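Local coordinates for protein kojibiose phosphorylase (Gut metagenome, PDB 6W0P) that belongs to the sugar phosphorylases of glycoside hydrolase family 65, with a beta-rich N-terminal domain ahead of a helical catalytic domain, at residues F84-R95 against L169-W180. Numbering follows the deposited sequence.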
loop_
_atom_site.group_PDB
_atom_site.type_symbol
_atom_site.label_atom_id
_atom_site.label_comp_id
_atom_site.label_asym_id
_atom_site.label_seq_id
_atom_site.Cartn_x
_atom_site.Cartn_y
_atom_site.Cartn_z
ATOM N N PHE A 84 -7.339 18.560 0.786
ATOM C CA PHE A 84 -7.544 18.939 2.209
ATOM C C PHE A 84 -8.024 20.394 2.294
ATOM O O PHE A 84 -7.621 21.207 1.438
ATOM C CB PHE A 84 -6.249 18.678 2.990
ATOM C CG PHE A 84 -4.985 19.032 2.246
ATOM C CD1 PHE A 84 -4.531 20.340 2.195
ATOM C CD2 PHE A 84 -4.252 18.056 1.588
ATOM C CE1 PHE A 84 -3.377 20.669 1.496
ATOM C CE2 PHE A 84 -3.102 18.386 0.888
ATOM C CZ PHE A 84 -2.674 19.694 0.832
ATOM N N THR A 85 -8.865 20.677 3.294
ATOM C CA THR A 85 -9.299 22.027 3.757
ATOM C C THR A 85 -8.070 22.738 4.317
ATOM O O THR A 85 -7.373 22.123 5.126
ATOM C CB THR A 85 -10.422 21.899 4.791
ATOM O OG1 THR A 85 -11.419 21.021 4.269
ATOM C CG2 THR A 85 -11.102 23.204 5.134
ATOM N N ILE A 86 -7.782 23.959 3.862
ATOM C CA ILE A 86 -6.466 24.618 4.129
ATOM C C ILE A 86 -6.627 25.704 5.201
ATOM O O ILE A 86 -7.638 26.434 5.226
ATOM C CB ILE A 86 -5.825 25.153 2.835
ATOM C CG1 ILE A 86 -6.798 26.018 2.032
ATOM C CG2 ILE A 86 -5.275 24.006 2.005
ATOM C CD1 ILE A 86 -6.173 26.744 0.865
ATOM N N ASN A 87 -5.650 25.768 6.095
ATOM C CA ASN A 87 -5.478 26.912 7.013
ATOM C C ASN A 87 -5.525 28.159 6.130
ATOM O O ASN A 87 -4.852 28.179 5.041
ATOM C CB ASN A 87 -4.188 26.775 7.816
ATOM C CG ASN A 87 -4.132 27.699 9.011
ATOM O OD1 ASN A 87 -5.126 28.364 9.327
ATOM N ND2 ASN A 87 -2.947 27.791 9.618
ATOM N N SER A 88 -6.339 29.128 6.538
ATOM C CA SER A 88 -6.625 30.363 5.771
ATOM C C SER A 88 -6.346 31.574 6.652
ATOM O O SER A 88 -5.810 31.417 7.765
ATOM C CB SER A 88 -8.043 30.356 5.267
ATOM O OG SER A 88 -8.307 29.157 4.571
ATOM N N VAL A 89 -6.735 32.744 6.173
ATOM C CA VAL A 89 -6.339 34.033 6.791
ATOM C C VAL A 89 -6.593 33.969 8.300
ATOM O O VAL A 89 -7.736 33.740 8.724
ATOM C CB VAL A 89 -7.042 35.213 6.094
ATOM C CG1 VAL A 89 -8.565 35.079 6.094
ATOM C CG2 VAL A 89 -6.597 36.548 6.675
ATOM N N ASN A 90 -5.539 34.165 9.088
ATOM C CA ASN A 90 -5.655 34.414 10.551
ATOM C C ASN A 90 -6.109 35.869 10.757
ATOM O O ASN A 90 -5.273 36.766 10.544
ATOM C CB ASN A 90 -4.322 34.134 11.255
ATOM C CG ASN A 90 -4.380 34.407 12.744
ATOM O OD1 ASN A 90 -5.366 34.953 13.239
ATOM N ND2 ASN A 90 -3.339 34.006 13.461
ATOM N N PHE A 91 -7.387 36.103 11.085
ATOM C CA PHE A 91 -7.993 37.465 11.159
ATOM C C PHE A 91 -8.197 37.880 12.617
ATOM O O PHE A 91 -8.814 38.916 12.855
ATOM C CB PHE A 91 -9.296 37.534 10.363
ATOM C CG PHE A 91 -10.319 36.474 10.681
ATOM C CD1 PHE A 91 -11.032 36.499 11.873
ATOM C CD2 PHE A 91 -10.595 35.465 9.766
ATOM C CE1 PHE A 91 -11.964 35.517 12.158
ATOM C CE2 PHE A 91 -11.543 34.497 10.045
ATOM C CZ PHE A 91 -12.231 34.527 11.235
ATOM N N PHE A 92 -7.701 37.086 13.567
ATOM C CA PHE A 92 -7.766 37.395 15.021
ATOM C C PHE A 92 -6.374 37.760 15.539
ATOM O O PHE A 92 -6.260 38.202 16.702
ATOM C CB PHE A 92 -8.345 36.208 15.796
ATOM C CG PHE A 92 -9.845 36.021 15.704
ATOM C CD1 PHE A 92 -10.715 37.103 15.701
ATOM C CD2 PHE A 92 -10.394 34.749 15.701
ATOM C CE1 PHE A 92 -12.088 36.911 15.658
ATOM C CE2 PHE A 92 -11.764 34.560 15.669
ATOM C CZ PHE A 92 -12.609 35.640 15.644
ATOM N N LYS A 93 -5.355 37.613 14.689
ATOM C CA LYS A 93 -3.937 37.829 15.065
ATOM C C LYS A 93 -3.717 39.264 15.550
ATOM O O LYS A 93 -4.117 40.222 14.863
ATOM C CB LYS A 93 -2.989 37.548 13.902
ATOM C CG LYS A 93 -1.521 37.638 14.298
ATOM C CD LYS A 93 -0.605 37.074 13.256
ATOM C CE LYS A 93 0.838 37.464 13.509
ATOM N NZ LYS A 93 1.721 37.028 12.408
ATOM N N ILE A 94 -3.101 39.398 16.717
ATOM C CA ILE A 94 -2.636 40.716 17.239
ATOM C C ILE A 94 -1.168 40.601 17.642
ATOM O O ILE A 94 -0.641 39.464 17.743
ATOM C CB ILE A 94 -3.503 41.201 18.421
ATOM C CG1 ILE A 94 -3.265 40.363 19.679
ATOM C CG2 ILE A 94 -4.972 41.223 18.027
ATOM C CD1 ILE A 94 -4.102 40.779 20.870
ATOM N N ARG A 95 -0.561 41.752 17.914
ATOM C CA ARG A 95 0.691 41.830 18.695
ATOM C C ARG A 95 0.516 42.921 19.743
ATOM O O ARG A 95 0.037 44.033 19.406
ATOM C CB ARG A 95 1.896 42.057 17.781
ATOM C CG ARG A 95 2.150 40.876 16.862
ATOM C CD ARG A 95 3.317 41.106 15.931
ATOM N NE ARG A 95 4.583 40.931 16.608
ATOM C CZ ARG A 95 5.676 41.677 16.409
ATOM N NH1 ARG A 95 5.659 42.709 15.577
ATOM N NH2 ARG A 95 6.781 41.409 17.085
ATOM N N LEU A 169 -0.497 48.169 20.133
ATOM C CA LEU A 169 -1.385 47.080 19.671
ATOM C C LEU A 169 -1.327 47.058 18.152
ATOM O O LEU A 169 -1.463 48.154 17.555
ATOM C CB LEU A 169 -2.801 47.347 20.180
ATOM C CG LEU A 169 -3.904 46.465 19.605
ATOM C CD1 LEU A 169 -3.769 45.016 20.052
ATOM C CD2 LEU A 169 -5.246 47.011 20.010
ATOM N N GLU A 170 -1.050 45.884 17.578
ATOM C CA GLU A 170 -1.113 45.615 16.118
ATOM C C GLU A 170 -2.275 44.640 15.863
ATOM O O GLU A 170 -2.286 43.594 16.502
ATOM C CB GLU A 170 0.205 45.024 15.615
ATOM C CG GLU A 170 1.418 45.913 15.846
ATOM C CD GLU A 170 2.757 45.350 15.374
ATOM O OE1 GLU A 170 2.793 44.200 14.880
ATOM O OE2 GLU A 170 3.769 46.053 15.515
ATOM N N LEU A 171 -3.207 44.991 14.976
ATOM C CA LEU A 171 -4.213 44.063 14.413
ATOM C C LEU A 171 -3.733 43.592 13.035
ATOM O O LEU A 171 -3.458 44.453 12.162
ATOM C CB LEU A 171 -5.586 44.742 14.317
ATOM C CG LEU A 171 -6.123 45.412 15.579
ATOM C CD1 LEU A 171 -7.570 45.811 15.363
ATOM C CD2 LEU A 171 -5.995 44.512 16.796
ATOM N N HIS A 172 -3.678 42.269 12.849
ATOM C CA HIS A 172 -3.200 41.612 11.607
ATOM C C HIS A 172 -4.341 40.854 10.913
ATOM O O HIS A 172 -5.158 40.214 11.616
ATOM C CB HIS A 172 -2.056 40.654 11.928
ATOM C CG HIS A 172 -0.826 41.278 12.493
ATOM N ND1 HIS A 172 0.439 40.898 12.081
ATOM C CD2 HIS A 172 -0.646 42.199 13.460
ATOM C CE1 HIS A 172 1.341 41.566 12.767
ATOM N NE2 HIS A 172 0.701 42.373 13.612
ATOM N N LEU A 173 -4.381 40.916 9.581
ATOM C CA LEU A 173 -4.878 39.818 8.717
ATOM C C LEU A 173 -3.647 39.164 8.092
ATOM O O LEU A 173 -2.915 39.867 7.366
ATOM C CB LEU A 173 -5.820 40.353 7.635
ATOM C CG LEU A 173 -6.916 41.297 8.114
ATOM C CD1 LEU A 173 -7.719 41.788 6.926
ATOM C CD2 LEU A 173 -7.828 40.623 9.136
ATOM N N ASP A 174 -3.413 37.893 8.410
ATOM C CA ASP A 174 -2.178 37.141 8.079
ATOM C C ASP A 174 -2.560 35.968 7.186
ATOM O O ASP A 174 -3.176 35.020 7.713
ATOM C CB ASP A 174 -1.473 36.641 9.348
ATOM C CG ASP A 174 -0.271 35.760 9.052
ATOM O OD1 ASP A 174 0.077 35.673 7.861
ATOM O OD2 ASP A 174 0.317 35.169 10.007
ATOM N N SER A 175 -2.227 36.012 5.893
ATOM C CA SER A 175 -2.514 34.879 4.980
ATOM C C SER A 175 -1.203 34.228 4.527
ATOM O O SER A 175 -1.207 33.607 3.454
ATOM C CB SER A 175 -3.394 35.291 3.826
ATOM O OG SER A 175 -3.808 34.150 3.078
ATOM N N ASN A 176 -0.151 34.308 5.351
ATOM C CA ASN A 176 1.126 33.569 5.144
ATOM C C ASN A 176 1.094 32.261 5.946
ATOM O O ASN A 176 2.157 31.610 6.084
ATOM C CB ASN A 176 2.327 34.459 5.494
ATOM C CG ASN A 176 2.512 35.565 4.472
ATOM O OD1 ASN A 176 2.677 35.288 3.294
ATOM N ND2 ASN A 176 2.439 36.814 4.898
ATOM N N ILE A 177 -0.078 31.888 6.468
ATOM C CA ILE A 177 -0.243 30.767 7.449
ATOM C C ILE A 177 0.127 29.456 6.756
ATOM O O ILE A 177 -0.154 29.299 5.542
ATOM C CB ILE A 177 -1.656 30.737 8.085
ATOM C CG1 ILE A 177 -2.805 31.147 7.160
ATOM C CG2 ILE A 177 -1.680 31.638 9.299
ATOM C CD1 ILE A 177 -2.944 30.371 5.894
ATOM N N LEU A 178 0.743 28.545 7.497
ATOM C CA LEU A 178 1.096 27.210 6.963
ATOM C C LEU A 178 -0.069 26.244 7.200
ATOM O O LEU A 178 -0.853 26.427 8.165
ATOM C CB LEU A 178 2.379 26.698 7.629
ATOM C CG LEU A 178 3.568 27.665 7.640
ATOM C CD1 LEU A 178 4.740 27.053 8.415
ATOM C CD2 LEU A 178 3.983 28.060 6.209
ATOM N N HIS A 179 -0.182 25.263 6.312
ATOM C CA HIS A 179 -0.914 23.989 6.505
ATOM C C HIS A 179 0.090 22.841 6.624
ATOM O O HIS A 179 1.197 22.961 6.046
ATOM C CB HIS A 179 -1.878 23.755 5.349
ATOM C CG HIS A 179 -2.961 22.817 5.730
ATOM N ND1 HIS A 179 -4.106 23.253 6.359
ATOM C CD2 HIS A 179 -3.062 21.476 5.601
ATOM C CE1 HIS A 179 -4.873 22.206 6.602
ATOM N NE2 HIS A 179 -4.263 21.107 6.136
ATOM N N TRP A 180 -0.282 21.789 7.359
ATOM C CA TRP A 180 0.597 20.648 7.739
ATOM C C TRP A 180 1.871 21.164 8.434
ATOM O O TRP A 180 2.846 20.417 8.474
ATOM C CB TRP A 180 0.940 19.775 6.514
ATOM C CG TRP A 180 -0.231 19.243 5.734
ATOM C CD1 TRP A 180 -0.436 19.360 4.385
ATOM C CD2 TRP A 180 -1.373 18.515 6.244
ATOM N NE1 TRP A 180 -1.620 18.760 4.029
ATOM C CE2 TRP A 180 -2.213 18.233 5.142
ATOM C CE3 TRP A 180 -1.778 18.088 7.520
ATOM C CZ2 TRP A 180 -3.418 17.544 5.275
ATOM C CZ3 TRP A 180 -2.970 17.401 7.654
ATOM C CH2 TRP A 180 -3.781 17.143 6.543
HETATM O O HOH W 1 -6.469 19.528 6.628
HETATM O O HOH W 2 -2.068 27.815 4.071
HETATM O O HOH W 3 -6.409 32.987 3.331
HETATM O O HOH W 4 -0.486 33.510 12.071
HETATM O O HOH W 5 4.380 43.165 13.146
#
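Trp180 turns its indole edge onto one face of the Phe84 ring in a T-shaped pair, NE1 sitting 3.3 Å above the plane over the ring centre. The His179 ring runs nearly parallel to Phe84 but is slid so far that the two barely overlap, completing an aromatic cluster. At the His179 edge, ND1 accepts a hydrogen bond from Asn87 N at 3.0 Å, tilted 24° from the ring plane, and a water joins NE2 to Thr85 O. Asn87, its CG trans to the main-chain nitrogen (chi1 -165°), sends ND2 to Leu178 O at 2.9 Å, close to its own amide plane; Thr58 N binds the OD1 end. His172 NE2 donates, nearly in its ring plane, to the anti lone pair of Glu170 OE1, while Lys93 CE and Arg95 CD pack obliquely against the ring. The same OE1 receives a weak salt bridge from Arg95 NH1 (3.3 Å), reinforced by a shared water; the stronger partners lie outside, Glu102 for Arg95 NE and Lys168 for Glu170 OE2. The extended Lys93 chain brings NZ to 3.3 Å from Asp174 OD2, another weak salt bridge. Ile94 CG2 meets Leu171 CD2 on the sheet face opposite Arg95 and Glu170, toward strand 152-161. Antiparallel pairing at Ile94-Leu171 and Arg95-Glu170 joins strands 94-98 and 165-174, and a single Asn90-Asp174 bridge, one residue out of register, ties in the preceding loop, within the layered antiparallel beta-sandwich of the family 65 N-terminal domain.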